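Local coordinates for protein putative sugar phosphate isomerase (Acidithiobacillus ferrooxidans, PDB 3L2H) that probably isomerises sugar phosphates and, as a member of the cupin superfamily, probably binds a metal ion, at residues R32-L37 against G47-Q52; S59-L64 against V129-Q134; L81-D86 against V96-H101. All coordinates share one frame; numbering follows the deposited sequence.

In the fold
In this cupin barrel, contact 1 lies across the chain's centre from contacts 2 and 3. Contact 1 joins two strands of the six-stranded sheet, with its centre about 19 Å from that of contact 2 and about 20 Å from that of contact 3. Contacts 1 and 2 still touch, where Arg32 NH1 packs 2.9 Å from Ser59 O. Contacts 2 and 3 lie closer, centres about 11 Å apart, and Tyr62 OH probably hydrogen-bonds Glu84 O at 3.2 Å. Contact 3 is nested in the loop that contact 2 closes. His63 of contact 2 faces the presumed metal pocket, where an ethanediol sits, while contacts 1 and 3 both meet a second subunit.

Contact 1. Residues R32-L37 against G47-Q52; sequences RVNKSL and GIHLIQ. With CXS (3-cyclohexyl-1-propylsulfonic acid), chain L.
Val33 to Ser36 run antiparallel to His49 to Gln52, the two strand axes coming within 4.7 Å of each other with their N-to-C directions 148° apart. Val33 with Gln52 and Lys35 with Leu50 are the hydrogen-bonded pairs, each exchanging two N-H to O bonds. Asn34 with Ile51 and Ser36 with His49 are the non-hydrogen-bonded pairs between and beside them. Beyond Ser36 the chain enters helix 37-41, and a weak bond from Leu37 N to Ile48 O follows. Ser36 is the N-cap of that helix, and its OG also bonds Asp39 OD2.

These are adjacent strands of the larger sheet of the cupin barrel. Strand 115-122 flanks 47-52 on its other edge, and Leu37, Ile48 and Leu50 pack on Phe95, Ala71 and Tyr73 of a second subunit.

On the face bearing Asn34 and His49, Asn34 ND2 donates to His49 ND1 at 2.9 Å and 164°. The bond lies in the amide plane but comes in well out of the imidazole plane. Placing CG anti to the backbone N (chi1 -165°) brings the Asn34 amide to that nitrogen. Its OD1 is gripped side-on by Arg32, modelled in two conformers: in the one described, NE lies 3.2 Å and NH2 3.0 Å from Asn34 OD1. Ile51 CG2 covers a face of the same guanidinium, 3.5 Å from Arg32 NE.

On the other face, which carries Val33, Lys35, Leu50 and Gln52, Gln52 lies alongside Val33, OE1 3.6 Å from Val33 CB. The extended Lys35 chain reaches the sulfonate of a bound CXS, probably from the crystallisation liquor, with NZ 2.6 Å from O3. Gln52 NE2 donates to CXS O1 at 3.0 Å, and Lys35 NZ also bonds Ile14 O.

Contact 2. Residues S59-L64 against V129-Q134; sequences STEYHL and VDYPNQ. With EDO (1,2-ethanediol), chain N.
Glu61 meets Gln134 through one nearly straight bond, Gln134 NE2 to Glu61 OE2, 2.8 Å long with 170° at the hydrogen. OE2 lies in the plane of the Gln134 amide, but the donor comes down on the carboxylate from above its plane. Two waters also donate to OE2. One of them bonds Tyr62 O and takes the N-H of Asn133 as well, and the other accepts from Asn133 ND2. With an alanine here, Gln134 NE2 and both waters would lose their shared acceptor, and the turn after Tyr131 is likely to be held less firmly.

The Tyr62 ring and the Asn133 amide lie with their planes only 10° apart, ND2 coming 3.6 Å from Tyr62 CD2. The Pro132 and Tyr62 side chains cross at about a right angle, Pro132 CG 4.0 Å from Tyr62 CE2. Farther in, Tyr131 brings CD1 to within 3.8 Å of Glu61 CG, and Tyr62 O lies at the edge of the Tyr131 ring. Val129 CG1 sits 3.9 Å from His63 CB. Leu64 and Asp130 form an antiparallel hydrogen-bonded pair, with N-H to O bonds in both directions.

Next come the groups that position His63. Its CG stands between the backbone N and the carbonyl carbon (chi1 71°), and ND1 donates in the ring plane to Glu61 O at 2.9 Å. That bond fixes the ring's rotation, while NE2 bonds Glu70 OE1. An ethanediol, probably from the crystallisation liquor, puts O1 3.3 Å from His63 CE1, near the ring plane, and also bonds Glu70 and His105. His63, His65, Glu70 and His105 fit the three-histidine, one-glutamate pattern of the cupin metal site, consistent with this being the metal-binding pocket.

Contact 3. Residues L81-D86 against V96-H101; sequences LTMEND and VGFPCH
Leu81 and Met83 face Val96 and Phe98 across the interior of the cupin beta-barrel, where two sheets lie one over the other. Strand 79-83 belongs to the three-stranded sheet with 86-90 and 105-108; strand 95-98 is at the edge of the six-stranded sheet within this chain. The short segments 81-83 and 96-98 have axes 10.9 Å apart at an angle of 30°, so no hydrogen bond joins them and side chains alone bridge the gap. Val96 also pairs antiparallel with a strand of a second subunit, which carries the sheet across the interface.

Two of the apolar contacts meet on Val96 CG2. Leu81 reaches it tip to tip, its CD2 3.8 Å from Val96 CG2, and Met83, a selenomethionine in this crystal, slides past Val96 in the opposite direction, with SE 4.0 Å from Val96 CG2. The other branch of Leu81, CD1, comes to the edge of the Phe98 ring, 4.4 Å from CZ.

A Met-aromatic contact joins the same selenium to Phe98. With CG of Met83 anti to the carbonyl carbon (chi1 -64°) and SE extended beyond it, SE lies 3.7 Å from Phe98 CE1. From the ring centroid SE is 4.8 Å away and 64° off the normal, an oblique approach. Phe98 is also stacked with His105, and Leu81 and Met83 touch that histidine too, so the apolar cluster backs on a residue of the presumed metal pocket.

Polar bonds gather at the end of the hairpin. Glu84 OE2 bonds Ala104 N, and Asp86 OD2 bonds Thr4 OG1 of the second subunit. Met83 to Asp86 form a type II' turn, closed in both directions: Met83 N to Asp86 O and Asp86 N to Met83 O, each 2.9 Å.

Contact 1. Residues R32-L37 against G47-Q52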
loop_
_atom_site.group_PDB
_atom_site.type_symbol
_atom_site.label_atom_id
_atom_site.label_comp_id
_atom_site.label_asym_id
_atom_site.label_seq_id
_atom_site.Cartn_x
_atom_site.Cartn_y
_atom_site.Cartn_z
ATOM N N ARG B 32 19.926 -22.891 10.557
ATOM C CA ARG B 32 19.919 -22.022 11.720
ATOM C C ARG B 32 18.775 -22.337 12.695
ATOM O O ARG B 32 17.724 -22.844 12.285
ATOM C CB ARG B 32 19.854 -20.560 11.230
ATOM C CG ARG B 32 18.468 -19.958 11.062
ATOM C CD ARG B 32 18.572 -18.720 10.125
ATOM N NE ARG B 32 17.372 -17.913 10.134
ATOM C CZ ARG B 32 17.230 -16.821 9.403
ATOM N NH1 ARG B 32 18.209 -16.412 8.583
ATOM N NH2 ARG B 32 16.114 -16.141 9.488
ATOM N N VAL B 33 18.994 -22.066 13.984
ATOM C CA VAL B 33 17.915 -22.133 14.955
ATOM C C VAL B 33 17.281 -20.769 14.841
ATOM O O VAL B 33 17.973 -19.763 14.939
ATOM C CB VAL B 33 18.387 -22.429 16.386
ATOM C CG1 VAL B 33 17.236 -22.248 17.369
ATOM C CG2 VAL B 33 18.908 -23.857 16.438
ATOM N N ASN B 34 15.985 -20.729 14.566
ATOM C CA ASN B 34 15.254 -19.489 14.396
ATOM C C ASN B 34 14.180 -19.344 15.447
ATOM O O ASN B 34 13.289 -20.206 15.552
ATOM C CB ASN B 34 14.601 -19.460 13.010
ATOM C CG ASN B 34 14.131 -18.092 12.633
ATOM O OD1 ASN B 34 14.886 -17.314 12.005
ATOM N ND2 ASN B 34 12.881 -17.784 12.945
ATOM N N LYS B 35 14.267 -18.276 16.223
ATOM C CA LYS B 35 13.275 -17.910 17.213
ATOM C C LYS B 35 12.550 -16.655 16.724
ATOM O O LYS B 35 13.127 -15.574 16.683
ATOM C CB LYS B 35 13.944 -17.666 18.561
ATOM C CG LYS B 35 14.655 -18.952 19.132
ATOM C CD LYS B 35 15.385 -18.661 20.478
ATOM C CE LYS B 35 16.164 -19.865 20.935
ATOM N NZ LYS B 35 16.757 -19.625 22.334
ATOM N N SER B 36 11.304 -16.808 16.330
ATOM C CA SER B 36 10.593 -15.726 15.744
ATOM C C SER B 36 9.909 -14.903 16.862
ATOM O O SER B 36 8.812 -15.243 17.390
ATOM C CB SER B 36 9.577 -16.194 14.725
ATOM O OG SER B 36 8.843 -15.058 14.243
ATOM N N LEU B 37 10.614 -13.872 17.276
ATOM C CA LEU B 37 10.121 -13.031 18.369
ATOM C C LEU B 37 8.826 -12.310 17.942
ATOM O O LEU B 37 7.827 -12.251 18.679
ATOM C CB LEU B 37 11.198 -12.047 18.789
ATOM C CG LEU B 37 12.561 -12.629 19.184
ATOM C CD1 LEU B 37 13.463 -11.500 19.730
ATOM C CD2 LEU B 37 12.430 -13.852 20.169
ATOM N N GLY B 47 9.214 -8.907 10.561
ATOM C CA GLY B 47 9.754 -10.153 11.065
ATOM C C GLY B 47 10.933 -9.754 11.945
ATOM O O GLY B 47 11.782 -8.917 11.558
ATOM N N ILE B 48 10.939 -10.223 13.178
ATOM C CA ILE B 48 12.051 -10.025 14.066
ATOM C C ILE B 48 12.420 -11.415 14.605
ATOM O O ILE B 48 11.607 -12.035 15.301
ATOM C CB ILE B 48 11.739 -9.056 15.200
ATOM C CG1 ILE B 48 11.316 -7.686 14.651
ATOM C CG2 ILE B 48 13.004 -8.909 16.140
ATOM C CD1 ILE B 48 10.829 -6.632 15.650
ATOM N N HIS B 49 13.643 -11.844 14.301
ATOM C CA HIS B 49 14.111 -13.194 14.527
ATOM C C HIS B 49 15.446 -13.163 15.278
ATOM O O HIS B 49 16.375 -12.446 14.892
ATOM C CB HIS B 49 14.307 -13.912 13.187
ATOM C CG HIS B 49 13.074 -13.992 12.347
ATOM N ND1 HIS B 49 12.138 -15.001 12.497
ATOM C CD2 HIS B 49 12.599 -13.181 11.366
ATOM C CE1 HIS B 49 11.170 -14.829 11.610
ATOM N NE2 HIS B 49 11.426 -13.733 10.913
ATOM N N LEU B 50 15.538 -13.961 16.320
ATOM C CA LEU B 50 16.814 -14.218 16.967
ATOM C C LEU B 50 17.334 -15.548 16.414
ATOM O O LEU B 50 16.683 -16.592 16.527
ATOM C CB LEU B 50 16.668 -14.220 18.469
ATOM C CG LEU B 50 18.080 -14.279 19.072
ATOM C CD1 LEU B 50 18.227 -13.251 20.155
ATOM C CD2 LEU B 50 18.446 -15.698 19.529
ATOM N N ILE B 51 18.464 -15.495 15.737
ATOM C CA ILE B 51 18.969 -16.669 15.015
ATOM C C ILE B 51 20.296 -17.109 15.593
ATOM O O ILE B 51 21.063 -16.292 16.121
ATOM C CB ILE B 51 19.063 -16.427 13.457
ATOM C CG1 ILE B 51 20.214 -15.494 13.107
ATOM C CG2 ILE B 51 17.755 -15.851 12.928
ATOM C CD1 ILE B 51 20.572 -15.454 11.633
ATOM N N GLN B 52 20.537 -18.406 15.518
ATOM C CA GLN B 52 21.804 -19.003 15.926
ATOM C C GLN B 52 22.318 -19.818 14.729
ATOM O O GLN B 52 21.588 -20.673 14.231
ATOM C CB GLN B 52 21.646 -19.914 17.146
ATOM C CG GLN B 52 20.917 -19.265 18.320
ATOM C CD GLN B 52 20.541 -20.268 19.390
ATOM O OE1 GLN B 52 20.518 -21.477 19.144
ATOM N NE2 GLN B 52 20.244 -19.774 20.603
HETATM S S CXS L . 19.495 -16.930 22.913
HETATM O O1 CXS L . 20.708 -17.169 22.062
HETATM O O2 CXS L . 19.692 -17.511 24.250
HETATM O O3 CXS L . 18.305 -17.533 22.295
HETATM C C1 CXS L . 19.336 -15.263 23.137
HETATM C C2 CXS L . 20.624 -14.652 23.671
HETATM C C3 CXS L . 20.510 -13.156 23.902
HETATM N N CXS L . 21.513 -12.602 24.775
HETATM C C4 CXS L . 21.396 -11.225 25.229
HETATM C C5 CXS L . 21.544 -10.238 24.065
HETATM C C6 CXS L . 21.327 -8.811 24.568
HETATM C C7 CXS L . 22.287 -8.454 25.704
HETATM C C8 CXS L . 22.294 -9.509 26.805
HETATM C C9 CXS L . 22.472 -10.912 26.272
HETATM O O HOH W 1 19.699 -20.412 23.770
HETATM O O HOH W 2 9.099 -12.344 13.570
#

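Contact 2. Residues S59-L64 against V129-Q134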
loop_
_atom_site.group_PDB
_atom_site.type_symbol
_atom_site.label_atom_id
_atom_site.label_comp_id
_atom_site.label_asym_id
_atom_site.label_seq_id
_atom_site.Cartn_x
_atom_site.Cartn_y
_atom_site.Cartn_z
ATOM N N SER B 59 23.697 -18.104 6.921
ATOM C CA SER B 59 22.458 -17.470 7.324
ATOM C C SER B 59 21.323 -17.646 6.328
ATOM O O SER B 59 20.147 -17.536 6.712
ATOM C CB SER B 59 22.714 -15.959 7.556
ATOM O OG SER B 59 22.971 -15.230 6.356
ATOM N N THR B 60 21.673 -17.918 5.064
ATOM C CA THR B 60 20.710 -17.835 3.980
ATOM C C THR B 60 21.334 -18.358 2.688
ATOM O O THR B 60 22.475 -18.786 2.690
ATOM C CB THR B 60 20.286 -16.338 3.756
ATOM O OG1 THR B 60 19.141 -16.274 2.906
ATOM C CG2 THR B 60 21.457 -15.531 3.164
ATOM N N GLU B 61 20.571 -18.380 1.604
ATOM C CA GLU B 61 21.174 -18.477 0.277
ATOM C C GLU B 61 21.383 -17.067 -0.202
ATOM O O GLU B 61 20.475 -16.230 -0.092
ATOM C CB GLU B 61 20.271 -19.221 -0.706
ATOM C CG GLU B 61 20.732 -19.127 -2.167
ATOM C CD GLU B 61 22.061 -19.814 -2.452
ATOM O OE1 GLU B 61 22.540 -20.567 -1.574
ATOM O OE2 GLU B 61 22.652 -19.639 -3.570
ATOM N N TYR B 62 22.584 -16.769 -0.681
ATOM C CA TYR B 62 22.947 -15.462 -1.265
ATOM C C TYR B 62 21.793 -14.881 -2.052
ATOM O O TYR B 62 21.338 -15.489 -3.022
ATOM C CB TYR B 62 24.137 -15.671 -2.161
ATOM C CG TYR B 62 24.824 -14.445 -2.720
ATOM C CD1 TYR B 62 25.500 -13.547 -1.895
ATOM C CD2 TYR B 62 24.801 -14.190 -4.082
ATOM C CE1 TYR B 62 26.166 -12.426 -2.429
ATOM C CE2 TYR B 62 25.467 -13.102 -4.631
ATOM C CZ TYR B 62 26.142 -12.229 -3.800
ATOM O OH TYR B 62 26.762 -11.164 -4.352
ATOM N N HIS B 63 21.304 -13.707 -1.621
ATOM C CA HIS B 63 20.083 -13.176 -2.212
ATOM C C HIS B 63 19.974 -11.643 -2.188
ATOM O O HIS B 63 20.672 -10.945 -1.445
ATOM C CB HIS B 63 18.861 -13.795 -1.503
ATOM C CG HIS B 63 18.669 -13.286 -0.112
ATOM N ND1 HIS B 63 19.191 -13.917 0.993
ATOM C CD2 HIS B 63 18.119 -12.129 0.344
ATOM C CE1 HIS B 63 18.900 -13.220 2.078
ATOM N NE2 HIS B 63 18.286 -12.107 1.710
ATOM N N LEU B 64 19.044 -11.151 -3.009
ATOM C CA LEU B 64 18.760 -9.734 -3.165
ATOM C C LEU B 64 17.258 -9.555 -3.191
ATOM O O LEU B 64 16.569 -10.163 -4.019
ATOM C CB LEU B 64 19.329 -9.227 -4.492
ATOM C CG LEU B 64 19.072 -7.758 -4.812
ATOM C CD1 LEU B 64 19.859 -6.829 -3.891
ATOM C CD2 LEU B 64 19.454 -7.484 -6.259
ATOM N N VAL B 129 12.718 -11.732 -5.288
ATOM C CA VAL B 129 13.993 -12.035 -4.680
ATOM C C VAL B 129 14.866 -12.749 -5.676
ATOM O O VAL B 129 14.428 -13.737 -6.278
ATOM C CB VAL B 129 13.846 -12.904 -3.438
ATOM C CG1 VAL B 129 15.261 -13.134 -2.782
ATOM C CG2 VAL B 129 12.825 -12.298 -2.460
ATOM N N ASP B 130 16.107 -12.281 -5.833
ATOM C CA ASP B 130 17.048 -12.911 -6.733
ATOM C C ASP B 130 17.996 -13.787 -5.955
ATOM O O ASP B 130 18.449 -13.406 -4.880
ATOM C CB ASP B 130 17.860 -11.905 -7.511
ATOM C CG ASP B 130 17.062 -11.250 -8.613
ATOM O OD1 ASP B 130 16.109 -11.902 -9.087
ATOM O OD2 ASP B 130 17.327 -10.069 -8.938
ATOM N N TYR B 131 18.241 -14.982 -6.497
ATOM C CA TYR B 131 19.266 -15.893 -5.978
ATOM C C TYR B 131 20.345 -16.044 -7.047
ATOM O O TYR B 131 20.345 -17.012 -7.816
ATOM C CB TYR B 131 18.646 -17.227 -5.591
ATOM C CG TYR B 131 17.576 -17.110 -4.545
ATOM C CD1 TYR B 131 17.892 -16.912 -3.220
ATOM C CD2 TYR B 131 16.246 -17.180 -4.896
ATOM C CE1 TYR B 131 16.924 -16.810 -2.255
ATOM C CE2 TYR B 131 15.249 -17.064 -3.937
ATOM C CZ TYR B 131 15.593 -16.904 -2.623
ATOM O OH TYR B 131 14.598 -16.776 -1.672
ATOM N N PRO B 132 21.265 -15.083 -7.111
ATOM C CA PRO B 132 22.174 -15.078 -8.274
ATOM C C PRO B 132 23.011 -16.364 -8.440
ATOM O O PRO B 132 23.277 -16.760 -9.581
ATOM C CB PRO B 132 23.070 -13.867 -8.035
ATOM C CG PRO B 132 22.301 -12.967 -7.039
ATOM C CD PRO B 132 21.439 -13.901 -6.227
ATOM N N ASN B 133 23.392 -17.016 -7.346
ATOM C CA ASN B 133 24.258 -18.204 -7.436
ATOM C C ASN B 133 23.500 -19.424 -7.912
ATOM O O ASN B 133 24.134 -20.388 -8.400
ATOM C CB ASN B 133 24.990 -18.507 -6.117
ATOM C CG ASN B 133 26.030 -17.431 -5.773
ATOM O OD1 ASN B 133 26.455 -16.653 -6.648
ATOM N ND2 ASN B 133 26.422 -17.378 -4.525
ATOM N N GLN B 134 22.177 -19.374 -7.833
ATOM C CA GLN B 134 21.356 -20.419 -8.366
ATOM C C GLN B 134 20.744 -20.036 -9.741
ATOM O O GLN B 134 20.046 -20.836 -10.292
ATOM C CB GLN B 134 20.220 -20.782 -7.389
ATOM C CG GLN B 134 20.727 -21.121 -5.951
ATOM C CD GLN B 134 21.802 -22.160 -5.944
ATOM O OE1 GLN B 134 21.754 -23.118 -6.728
ATOM N NE2 GLN B 134 22.799 -21.996 -5.090
HETATM C C1 EDO N . 19.321 -13.327 6.653
HETATM O O1 EDO N . 18.808 -12.921 5.365
HETATM C C2 EDO N . 20.584 -12.571 6.984
HETATM O O2 EDO N . 21.658 -13.161 6.221
HETATM O O HOH W 3 22.168 -17.228 -4.843
HETATM O O HOH W 4 25.225 -19.429 -2.837
#

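Contact 3. Residues L81-D86 against V96-H101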
loop_
_atom_site.group_PDB
_atom_site.type_symbol
_atom_site.label_atom_id
_atom_site.label_comp_id
_atom_site.label_asym_id
_atom_site.label_seq_id
_atom_site.Cartn_x
_atom_site.Cartn_y
_atom_site.Cartn_z
ATOM N N LEU B 81 30.627 -11.654 6.284
ATOM C CA LEU B 81 29.542 -11.101 5.484
ATOM C C LEU B 81 30.016 -10.995 4.035
ATOM O O LEU B 81 31.032 -10.392 3.784
ATOM C CB LEU B 81 29.173 -9.720 6.054
ATOM C CG LEU B 81 28.257 -8.809 5.221
ATOM C CD1 LEU B 81 26.867 -9.506 4.990
ATOM C CD2 LEU B 81 28.109 -7.446 5.872
ATOM N N THR B 82 29.308 -11.636 3.095
ATOM C CA THR B 82 29.547 -11.455 1.684
ATOM C C THR B 82 28.479 -10.526 1.133
ATOM O O THR B 82 27.299 -10.785 1.317
ATOM C CB THR B 82 29.498 -12.811 0.930
ATOM O OG1 THR B 82 30.557 -13.623 1.423
ATOM C CG2 THR B 82 29.628 -12.661 -0.581
HETATM N N MSE B 83 28.904 -9.444 0.480
HETATM C CA MSE B 83 28.007 -8.525 -0.212
HETATM C C MSE B 83 28.582 -8.258 -1.571
HETATM O O MSE B 83 29.710 -7.813 -1.685
HETATM C CB MSE B 83 27.828 -7.189 0.525
HETATM C CG MSE B 83 27.178 -7.315 1.846
HETATM SE SE MSE B 83 26.818 -5.536 2.686
HETATM C CE MSE B 83 28.673 -5.057 3.147
ATOM N N GLU B 84 27.798 -8.545 -2.618
ATOM C CA GLU B 84 28.286 -8.454 -3.994
ATOM C C GLU B 84 29.650 -9.161 -4.089
ATOM O O GLU B 84 29.748 -10.321 -3.718
ATOM C CB GLU B 84 28.301 -6.998 -4.444
ATOM C CG GLU B 84 26.898 -6.361 -4.421
ATOM C CD GLU B 84 25.986 -6.942 -5.508
ATOM O OE1 GLU B 84 26.470 -7.102 -6.662
ATOM O OE2 GLU B 84 24.815 -7.255 -5.223
ATOM N N ASN B 85 30.700 -8.494 -4.557
ATOM C CA ASN B 85 32.024 -9.128 -4.677
ATOM C C ASN B 85 32.937 -8.910 -3.464
ATOM O O ASN B 85 34.180 -8.905 -3.623
ATOM C CB ASN B 85 32.854 -8.570 -5.865
ATOM C CG ASN B 85 32.098 -8.489 -7.178
ATOM O OD1 ASN B 85 31.043 -9.109 -7.366
ATOM N ND2 ASN B 85 32.654 -7.714 -8.119
ATOM N N ASP B 86 32.388 -8.656 -2.278
ATOM C CA ASP B 86 33.242 -8.240 -1.164
ATOM C C ASP B 86 32.917 -9.100 0.035
ATOM O O ASP B 86 31.765 -9.539 0.205
ATOM C CB ASP B 86 33.012 -6.758 -0.830
ATOM C CG ASP B 86 33.107 -5.843 -2.062
ATOM O OD1 ASP B 86 34.020 -6.051 -2.877
ATOM O OD2 ASP B 86 32.256 -4.925 -2.224
ATOM N N VAL B 96 24.204 -4.395 9.866
ATOM C CA VAL B 96 24.166 -4.279 8.427
ATOM C C VAL B 96 22.711 -4.174 7.987
ATOM O O VAL B 96 21.833 -4.891 8.507
ATOM C CB VAL B 96 24.976 -5.443 7.738
ATOM C CG1 VAL B 96 24.487 -6.739 8.126
ATOM C CG2 VAL B 96 24.947 -5.329 6.199
ATOM N N GLY B 97 22.454 -3.230 7.086
ATOM C CA GLY B 97 21.124 -3.010 6.559
ATOM C C GLY B 97 21.114 -3.072 5.043
ATOM O O GLY B 97 22.072 -2.619 4.376
ATOM N N PHE B 98 20.021 -3.597 4.499
ATOM C CA PHE B 98 19.869 -3.742 3.058
ATOM C C PHE B 98 18.651 -3.016 2.524
ATOM O O PHE B 98 17.527 -3.556 2.556
ATOM C CB PHE B 98 19.789 -5.217 2.695
ATOM C CG PHE B 98 21.018 -5.971 3.083
ATOM C CD1 PHE B 98 22.113 -5.983 2.246
ATOM C CD2 PHE B 98 21.107 -6.616 4.291
ATOM C CE1 PHE B 98 23.256 -6.623 2.622
ATOM C CE2 PHE B 98 22.236 -7.301 4.636
ATOM C CZ PHE B 98 23.319 -7.273 3.806
ATOM N N PRO B 99 18.865 -1.790 2.028
ATOM C CA PRO B 99 17.839 -1.130 1.254
ATOM C C PRO B 99 17.505 -2.020 0.041
ATOM O O PRO B 99 18.321 -2.830 -0.386
ATOM C CB PRO B 99 18.511 0.185 0.822
ATOM C CG PRO B 99 19.625 0.396 1.818
ATOM C CD PRO B 99 20.094 -0.978 2.143
ATOM N N CYS B 100 16.302 -1.890 -0.474
ATOM C CA CYS B 100 15.916 -2.655 -1.661
ATOM C C CYS B 100 16.883 -2.483 -2.809
ATOM O O CYS B 100 17.350 -1.404 -3.059
ATOM C CB CYS B 100 14.552 -2.211 -2.100
ATOM S SG CYS B 100 13.406 -2.715 -0.926
ATOM N N HIS B 101 17.144 -3.569 -3.527
ATOM C CA HIS B 101 18.079 -3.586 -4.671
ATOM C C HIS B 101 19.509 -3.142 -4.428
ATOM O O HIS B 101 20.249 -2.912 -5.409
ATOM C CB HIS B 101 17.629 -2.628 -5.785
ATOM C CG HIS B 101 16.335 -2.974 -6.392
ATOM N ND1 HIS B 101 16.245 -3.864 -7.441
ATOM C CD2 HIS B 101 15.076 -2.533 -6.144
ATOM C CE1 HIS B 101 14.976 -3.960 -7.812
ATOM N NE2 HIS B 101 14.241 -3.175 -7.033
#